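Local coordinates for protein putative peptidyl-arginine deiminase (Chlorobium tepidum, PDB 1XKN) that probably acts as a hydrolase that deiminates agmatine or arginine side chains, at residues Leu43-Gln46 and Leu47-Ser50; Arg305-Gln308 and Ala309-Leu313. All coordinates share one frame; numbering follows the deposited sequence.

Contact 1 of 2, residues Leu43-Gln46 and Leu47-Ser50; sequences LAYQ and LSRS
Leu43 meets Leu47 one turn further along helix 36-50, the helix that crosses over between strands 15-21 and 52-57 in a beta-alpha-beta unit. Their CD1 methyls sit 3.8 Å apart, and both side chains pack against Leu20 of strand 15-21 and Leu297 of strand 295-300. The backbone here keeps the alpha-helical pattern, Leu47 N bonding to Leu43 O. Ala44 accepts the next such bond, from Ser48 N, and rests its methyl on Leu20.

At Tyr45 the pattern changes. Its carbonyl oxygen takes a short bond of 2.6 Å from Ser48 OG, which chi1 of 70° turns back along the helix, and receives only a weak one from Arg49 N. The phenol ring, swung anti to its own N (chi1 169°), has Arg49 CG over one face.

Gln46 accepts twice from Arg49. Its backbone O is met by Arg49 N at 3.2 Å from above the carbonyl plane, an i to i+3 bond of the 3-10 kind. The amide belongs to a chain bent at chi2 and running alongside the arginine, with amide and guanidinium planes 79° apart. Glu321 also holds the other terminal nitrogen, NH2, in a salt bridge. Arg49 NH1 reaches Gln46 OE1 at 2.9 Å, in the carbonyl plane on a lone pair.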
ATOM      1  N   LEU A  43      11.661   3.306  -8.858  1.00  3.82           N
ATOM      2  CA  LEU A  43      10.944   2.346  -8.030  1.00  4.72           C
ATOM      3  C   LEU A  43      10.938   0.967  -8.682  1.00  4.03           C
ATOM      4  O   LEU A  43      11.233  -0.037  -8.033  1.00  4.44           O
ATOM      5  CB  LEU A  43       9.509   2.825  -7.809  1.00  5.44           C
ATOM      6  CG  LEU A  43       8.511   1.837  -7.202  1.00  5.49           C
ATOM      7  CD1 LEU A  43       8.997   1.357  -5.846  1.00  6.35           C
ATOM      8  CD2 LEU A  43       7.153   2.518  -7.077  1.00  6.82           C
ATOM      9  N   ALA A  44      10.601   0.922  -9.967  1.00  5.25           N
ATOM     10  CA  ALA A  44      10.563  -0.340 -10.694  1.00  4.53           C
ATOM     11  C   ALA A  44      11.941  -0.991 -10.692  1.00  4.99           C
ATOM     12  O   ALA A  44      12.059  -2.205 -10.525  1.00  4.26           O
ATOM     13  CB  ALA A  44      10.088  -0.110 -12.125  1.00  4.84           C
ATOM     14  N   TYR A  45      12.985  -0.182 -10.862  1.00  5.74           N
ATOM     15  CA  TYR A  45      14.345  -0.704 -10.861  1.00  5.68           C
ATOM     16  C   TYR A  45      14.679  -1.333  -9.516  1.00  5.75           C
ATOM     17  O   TYR A  45      15.141  -2.473  -9.455  1.00  4.74           O
ATOM     18  CB  TYR A  45      15.360   0.399 -11.166  1.00  6.09           C
ATOM     19  CG  TYR A  45      16.787  -0.038 -10.926  1.00  7.29           C
ATOM     20  CD1 TYR A  45      17.387  -1.011 -11.728  1.00  8.56           C
ATOM     21  CD2 TYR A  45      17.530   0.494  -9.871  1.00  8.18           C
ATOM     22  CE1 TYR A  45      18.691  -1.444 -11.480  1.00 10.70           C
ATOM     23  CE2 TYR A  45      18.830   0.068  -9.618  1.00 11.43           C
ATOM     24  CZ  TYR A  45      19.403  -0.900 -10.425  1.00 12.62           C
ATOM     25  OH  TYR A  45      20.687  -1.324 -10.175  1.00 16.14           O
ATOM     26  N   GLN A  46      14.452  -0.592  -8.433  1.00  4.76           N
ATOM     27  CA  GLN A  46      14.738  -1.128  -7.107  1.00  5.70           C
ATOM     28  C   GLN A  46      13.959  -2.423  -6.886  1.00  4.96           C
ATOM     29  O   GLN A  46      14.495  -3.394  -6.357  1.00  5.81           O
ATOM     30  CB  GLN A  46      14.384  -0.109  -6.017  1.00  6.36           C
ATOM     31  CG  GLN A  46      15.372   1.040  -5.882  1.00  7.91           C
ATOM     32  CD  GLN A  46      16.801   0.568  -5.661  1.00  8.38           C
ATOM     33  OE1 GLN A  46      17.041  -0.407  -4.953  1.00 10.77           O
ATOM     34  NE2 GLN A  46      17.756   1.272  -6.257  1.00 13.97           N
ATOM     35  N   LEU A  47      12.694  -2.444  -7.295  1.00  4.73           N
ATOM     36  CA  LEU A  47      11.885  -3.642  -7.127  1.00  4.64           C
ATOM     37  C   LEU A  47      12.413  -4.809  -7.953  1.00  4.81           C
ATOM     38  O   LEU A  47      12.373  -5.958  -7.507  1.00  5.53           O
ATOM     39  CB  LEU A  47      10.431  -3.369  -7.512  1.00  4.96           C
ATOM     40  CG  LEU A  47       9.654  -2.438  -6.581  1.00  3.38           C
ATOM     41  CD1 LEU A  47       8.320  -2.091  -7.214  1.00  6.74           C
ATOM     42  CD2 LEU A  47       9.457  -3.099  -5.227  1.00  5.79           C
ATOM     43  N   SER A  48      12.916  -4.517  -9.151  1.00  3.42           N
ATOM     44  CA  SER A  48      13.427  -5.574 -10.022  1.00  3.26           C
ATOM     45  C   SER A  48      14.681  -6.243  -9.461  1.00  4.68           C
ATOM     46  O   SER A  48      15.069  -7.315  -9.914  1.00  4.99           O
ATOM     47  CB  SER A  48      13.700  -5.035 -11.437  1.00  3.08           C
ATOM     48  OG  SER A  48      14.806  -4.154 -11.476  1.00  4.78           O
ATOM     49  N   ARG A  49      15.310  -5.612  -8.476  1.00  5.23           N
ATOM     50  CA  ARG A  49      16.499  -6.185  -7.857  1.00  5.99           C
ATOM     51  C   ARG A  49      16.063  -7.301  -6.913  1.00  6.05           C
ATOM     52  O   ARG A  49      16.824  -8.225  -6.617  1.00  5.83           O
ATOM     53  CB  ARG A  49      17.244  -5.121  -7.048  1.00  7.29           C
ATOM     54  CG  ARG A  49      17.810  -3.976  -7.864  1.00  7.08           C
ATOM     55  CD  ARG A  49      18.462  -2.961  -6.942  1.00 10.21           C
ATOM     56  NE  ARG A  49      19.527  -3.573  -6.151  1.00 11.51           N
ATOM     57  CZ  ARG A  49      19.808  -3.246  -4.894  1.00 12.60           C
ATOM     58  NH1 ARG A  49      19.099  -2.309  -4.276  1.00 14.69           N
ATOM     59  NH2 ARG A  49      20.799  -3.854  -4.252  1.00 12.83           N
ATOM     60  N   SER A  50      14.814  -7.209  -6.467  1.00  5.24           N
ATOM     61  CA  SER A  50      14.247  -8.145  -5.507  1.00  5.87           C
ATOM     62  C   SER A  50      13.318  -9.222  -6.054  1.00  5.21           C
ATOM     63  O   SER A  50      13.377 -10.379  -5.632  1.00  5.26           O
ATOM     64  CB  SER A  50      13.493  -7.345  -4.439  1.00  5.51           C
ATOM     65  OG  SER A  50      12.733  -8.183  -3.590  1.00  5.78           O
TER

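Contact 2 of 2, residues Arg305-Gln308 and Ala309-Leu313; sequences RDQQ and AIDIL
The amide of Gln307 and the carboxylate of Asp311 are the flat groups that meet, their planes 51° apart. Gln307 NE2 donates to Asp311 OD1 at 2.9 Å; the oxygen lies in the amide plane, but the nitrogen stands above the carboxylate plane, 37° out of it. The glutamine gets there by a chain bent at chi2 (58°), which folds the amide forward along the helix. That bend also brings NE2 within 4.0 Å of the CG2 methyl of Ile310. Asp311 is tied at its backbone too, its N bonding to Gln307 O, so the same pair of residues is linked twice.

Around this pair the main chain is regular: Ala309 N bonds to Arg305 O, Ile310 N to Asp306 O, and Ile312 N to Gln308 O at 3.1 Å. Ile310 CG1 lies 3.3 Å from Asp306 O, and Ile312 CG1 lies 3.2 Å from Gln308 O. Asp306 turns its carboxylate back to Tyr286 OH and to the backbone N of Tyr301 and Cys303, while Arg305 NH1 bonds to Met271 O. The whole is an i to i+4 side-chain bridge on the outer side of an amphipathic helix, the crossover of the beta-alpha-beta unit 295-300, 305-316, 321-326.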
ATOM      1  N   ARG A 305      15.595  14.024   8.587  1.00  4.43           N
ATOM      2  CA  ARG A 305      14.831  12.943   9.189  1.00  5.99           C
ATOM      3  C   ARG A 305      14.782  11.711   8.288  1.00  6.14           C
ATOM      4  O   ARG A 305      14.399  10.633   8.741  1.00  5.07           O
ATOM      5  CB  ARG A 305      13.413  13.412   9.521  1.00  6.41           C
ATOM      6  CG  ARG A 305      13.382  14.566  10.508  1.00  9.22           C
ATOM      7  CD  ARG A 305      11.968  14.906  10.917  1.00 11.55           C
ATOM      8  NE  ARG A 305      11.930  16.048  11.826  1.00 15.61           N
ATOM      9  CZ  ARG A 305      10.813  16.539  12.349  1.00 19.64           C
ATOM     10  NH1 ARG A 305       9.645  15.987  12.054  1.00 21.33           N
ATOM     11  NH2 ARG A 305      10.866  17.582  13.165  1.00 23.24           N
ATOM     12  N   ASP A 306      15.181  11.861   7.023  1.00  3.87           N
ATOM     13  CA  ASP A 306      15.162  10.727   6.089  1.00  3.44           C
ATOM     14  C   ASP A 306      16.018   9.568   6.595  1.00  4.14           C
ATOM     15  O   ASP A 306      15.556   8.430   6.668  1.00  3.58           O
ATOM     16  CB  ASP A 306      15.687  11.116   4.695  1.00  3.63           C
ATOM     17  CG  ASP A 306      14.843  12.177   4.002  1.00  5.69           C
ATOM     18  OD1 ASP A 306      13.640  12.316   4.311  1.00  6.11           O
ATOM     19  OD2 ASP A 306      15.399  12.860   3.114  1.00  5.00           O
ATOM     20  N   GLN A 307      17.271   9.857   6.934  1.00  4.07           N
ATOM     21  CA  GLN A 307      18.176   8.816   7.407  1.00  5.15           C
ATOM     22  C   GLN A 307      17.693   8.198   8.714  1.00  4.90           C
ATOM     23  O   GLN A 307      17.911   7.013   8.961  1.00  4.26           O
ATOM     24  CB  GLN A 307      19.590   9.373   7.582  1.00  7.66           C
ATOM     25  CG  GLN A 307      20.661   8.298   7.714  1.00  9.41           C
ATOM     26  CD  GLN A 307      20.683   7.360   6.518  1.00 10.09           C
ATOM     27  OE1 GLN A 307      20.798   7.800   5.372  1.00 10.31           O
ATOM     28  NE2 GLN A 307      20.581   6.061   6.781  1.00  9.23           N
ATOM     29  N   GLN A 308      17.036   8.996   9.550  1.00  4.96           N
ATOM     30  CA  GLN A 308      16.520   8.502  10.822  1.00  5.59           C
ATOM     31  C   GLN A 308      15.433   7.460  10.586  1.00  4.88           C
ATOM     32  O   GLN A 308      15.414   6.415  11.244  1.00  5.30           O
ATOM     33  CB  GLN A 308      15.975   9.660  11.662  1.00  6.04           C
ATOM     34  CG  GLN A 308      17.067  10.581  12.192  1.00  8.38           C
ATOM     35  CD  GLN A 308      16.548  11.664  13.119  1.00 10.74           C
ATOM     36  OE1 GLN A 308      17.326  12.336  13.798  1.00 13.40           O
ATOM     37  NE2 GLN A 308      15.234  11.844  13.152  1.00 10.85           N
ATOM     38  N   ALA A 309      14.536   7.741   9.646  1.00  5.23           N
ATOM     39  CA  ALA A 309      13.458   6.808   9.327  1.00  4.93           C
ATOM     40  C   ALA A 309      14.032   5.531   8.722  1.00  5.02           C
ATOM     41  O   ALA A 309      13.603   4.426   9.050  1.00  3.81           O
ATOM     42  CB  ALA A 309      12.473   7.453   8.359  1.00  5.08           C
ATOM     43  N   ILE A 310      15.008   5.685   7.836  1.00  4.61           N
ATOM     44  CA  ILE A 310      15.636   4.531   7.204  1.00  4.65           C
ATOM     45  C   ILE A 310      16.316   3.631   8.241  1.00  4.34           C
ATOM     46  O   ILE A 310      16.161   2.411   8.201  1.00  4.22           O
ATOM     47  CB  ILE A 310      16.662   4.978   6.141  1.00  5.19           C
ATOM     48  CG1 ILE A 310      15.915   5.592   4.953  1.00  7.82           C
ATOM     49  CG2 ILE A 310      17.510   3.791   5.685  1.00  6.36           C
ATOM     50  CD1 ILE A 310      16.812   6.205   3.908  1.00  9.48           C
ATOM     51  N   ASP A 311      17.059   4.227   9.171  1.00  4.88           N
ATOM     52  CA  ASP A 311      17.743   3.441  10.192  1.00  5.51           C
ATOM     53  C   ASP A 311      16.763   2.673  11.070  1.00  4.48           C
ATOM     54  O   ASP A 311      17.004   1.516  11.415  1.00  4.64           O
ATOM     55  CB  ASP A 311      18.633   4.336  11.063  1.00  6.37           C
ATOM     56  CG  ASP A 311      19.840   4.874  10.312  1.00  8.89           C
ATOM     57  OD1 ASP A 311      20.050   4.460   9.153  1.00 10.11           O
ATOM     58  OD2 ASP A 311      20.582   5.710  10.880  1.00 10.71           O
ATOM     59  N   ILE A 312      15.662   3.317  11.440  1.00  3.50           N
ATOM     60  CA  ILE A 312      14.659   2.663  12.269  1.00  4.45           C
ATOM     61  C   ILE A 312      14.043   1.489  11.512  1.00  4.32           C
ATOM     62  O   ILE A 312      13.899   0.399  12.061  1.00  4.10           O
ATOM     63  CB  ILE A 312      13.560   3.657  12.693  1.00  4.39           C
ATOM     64  CG1 ILE A 312      14.159   4.678  13.668  1.00  7.87           C
ATOM     65  CG2 ILE A 312      12.393   2.920  13.344  1.00  6.58           C
ATOM     66  CD1 ILE A 312      13.240   5.816  14.029  1.00  8.41           C
ATOM     67  N   LEU A 313      13.700   1.701  10.247  1.00  4.39           N
ATOM     68  CA  LEU A 313      13.120   0.623   9.458  1.00  3.65           C
ATOM     69  C   LEU A 313      14.145  -0.483   9.196  1.00  4.10           C
ATOM     70  O   LEU A 313      13.787  -1.654   9.069  1.00  3.45           O
ATOM     71  CB  LEU A 313      12.542   1.171   8.148  1.00  4.02           C
ATOM     72  CG  LEU A 313      11.255   1.978   8.385  1.00  5.05           C
ATOM     73  CD1 LEU A 313      10.832   2.715   7.120  1.00  5.38           C
ATOM     74  CD2 LEU A 313      10.153   1.031   8.846  1.00  7.27           C
TER

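Contact 1 comes first along the chain, on helix 36-50, and contact 2 much later, on helix 305-316. Their centres are 20 Å apart and their nearest atoms about 11 Å, so they do not touch. Each helix is the crossover of its own beta-alpha-beta unit, and strand 295-300 connects the two places: Leu297 packs against residues of contact 1, while Thr300 and Val298 meet contact 2. The strand that follows helix 305-316 begins with Glu321, the salt-bridge partner of Arg49. Strand 295-300 and the Glu321 salt bridge thus link the two places, consistent with the repeated beta-alpha units of the pentein-type fold known for the guanidino-group-modifying enzymes to which this deiminase probably belongs.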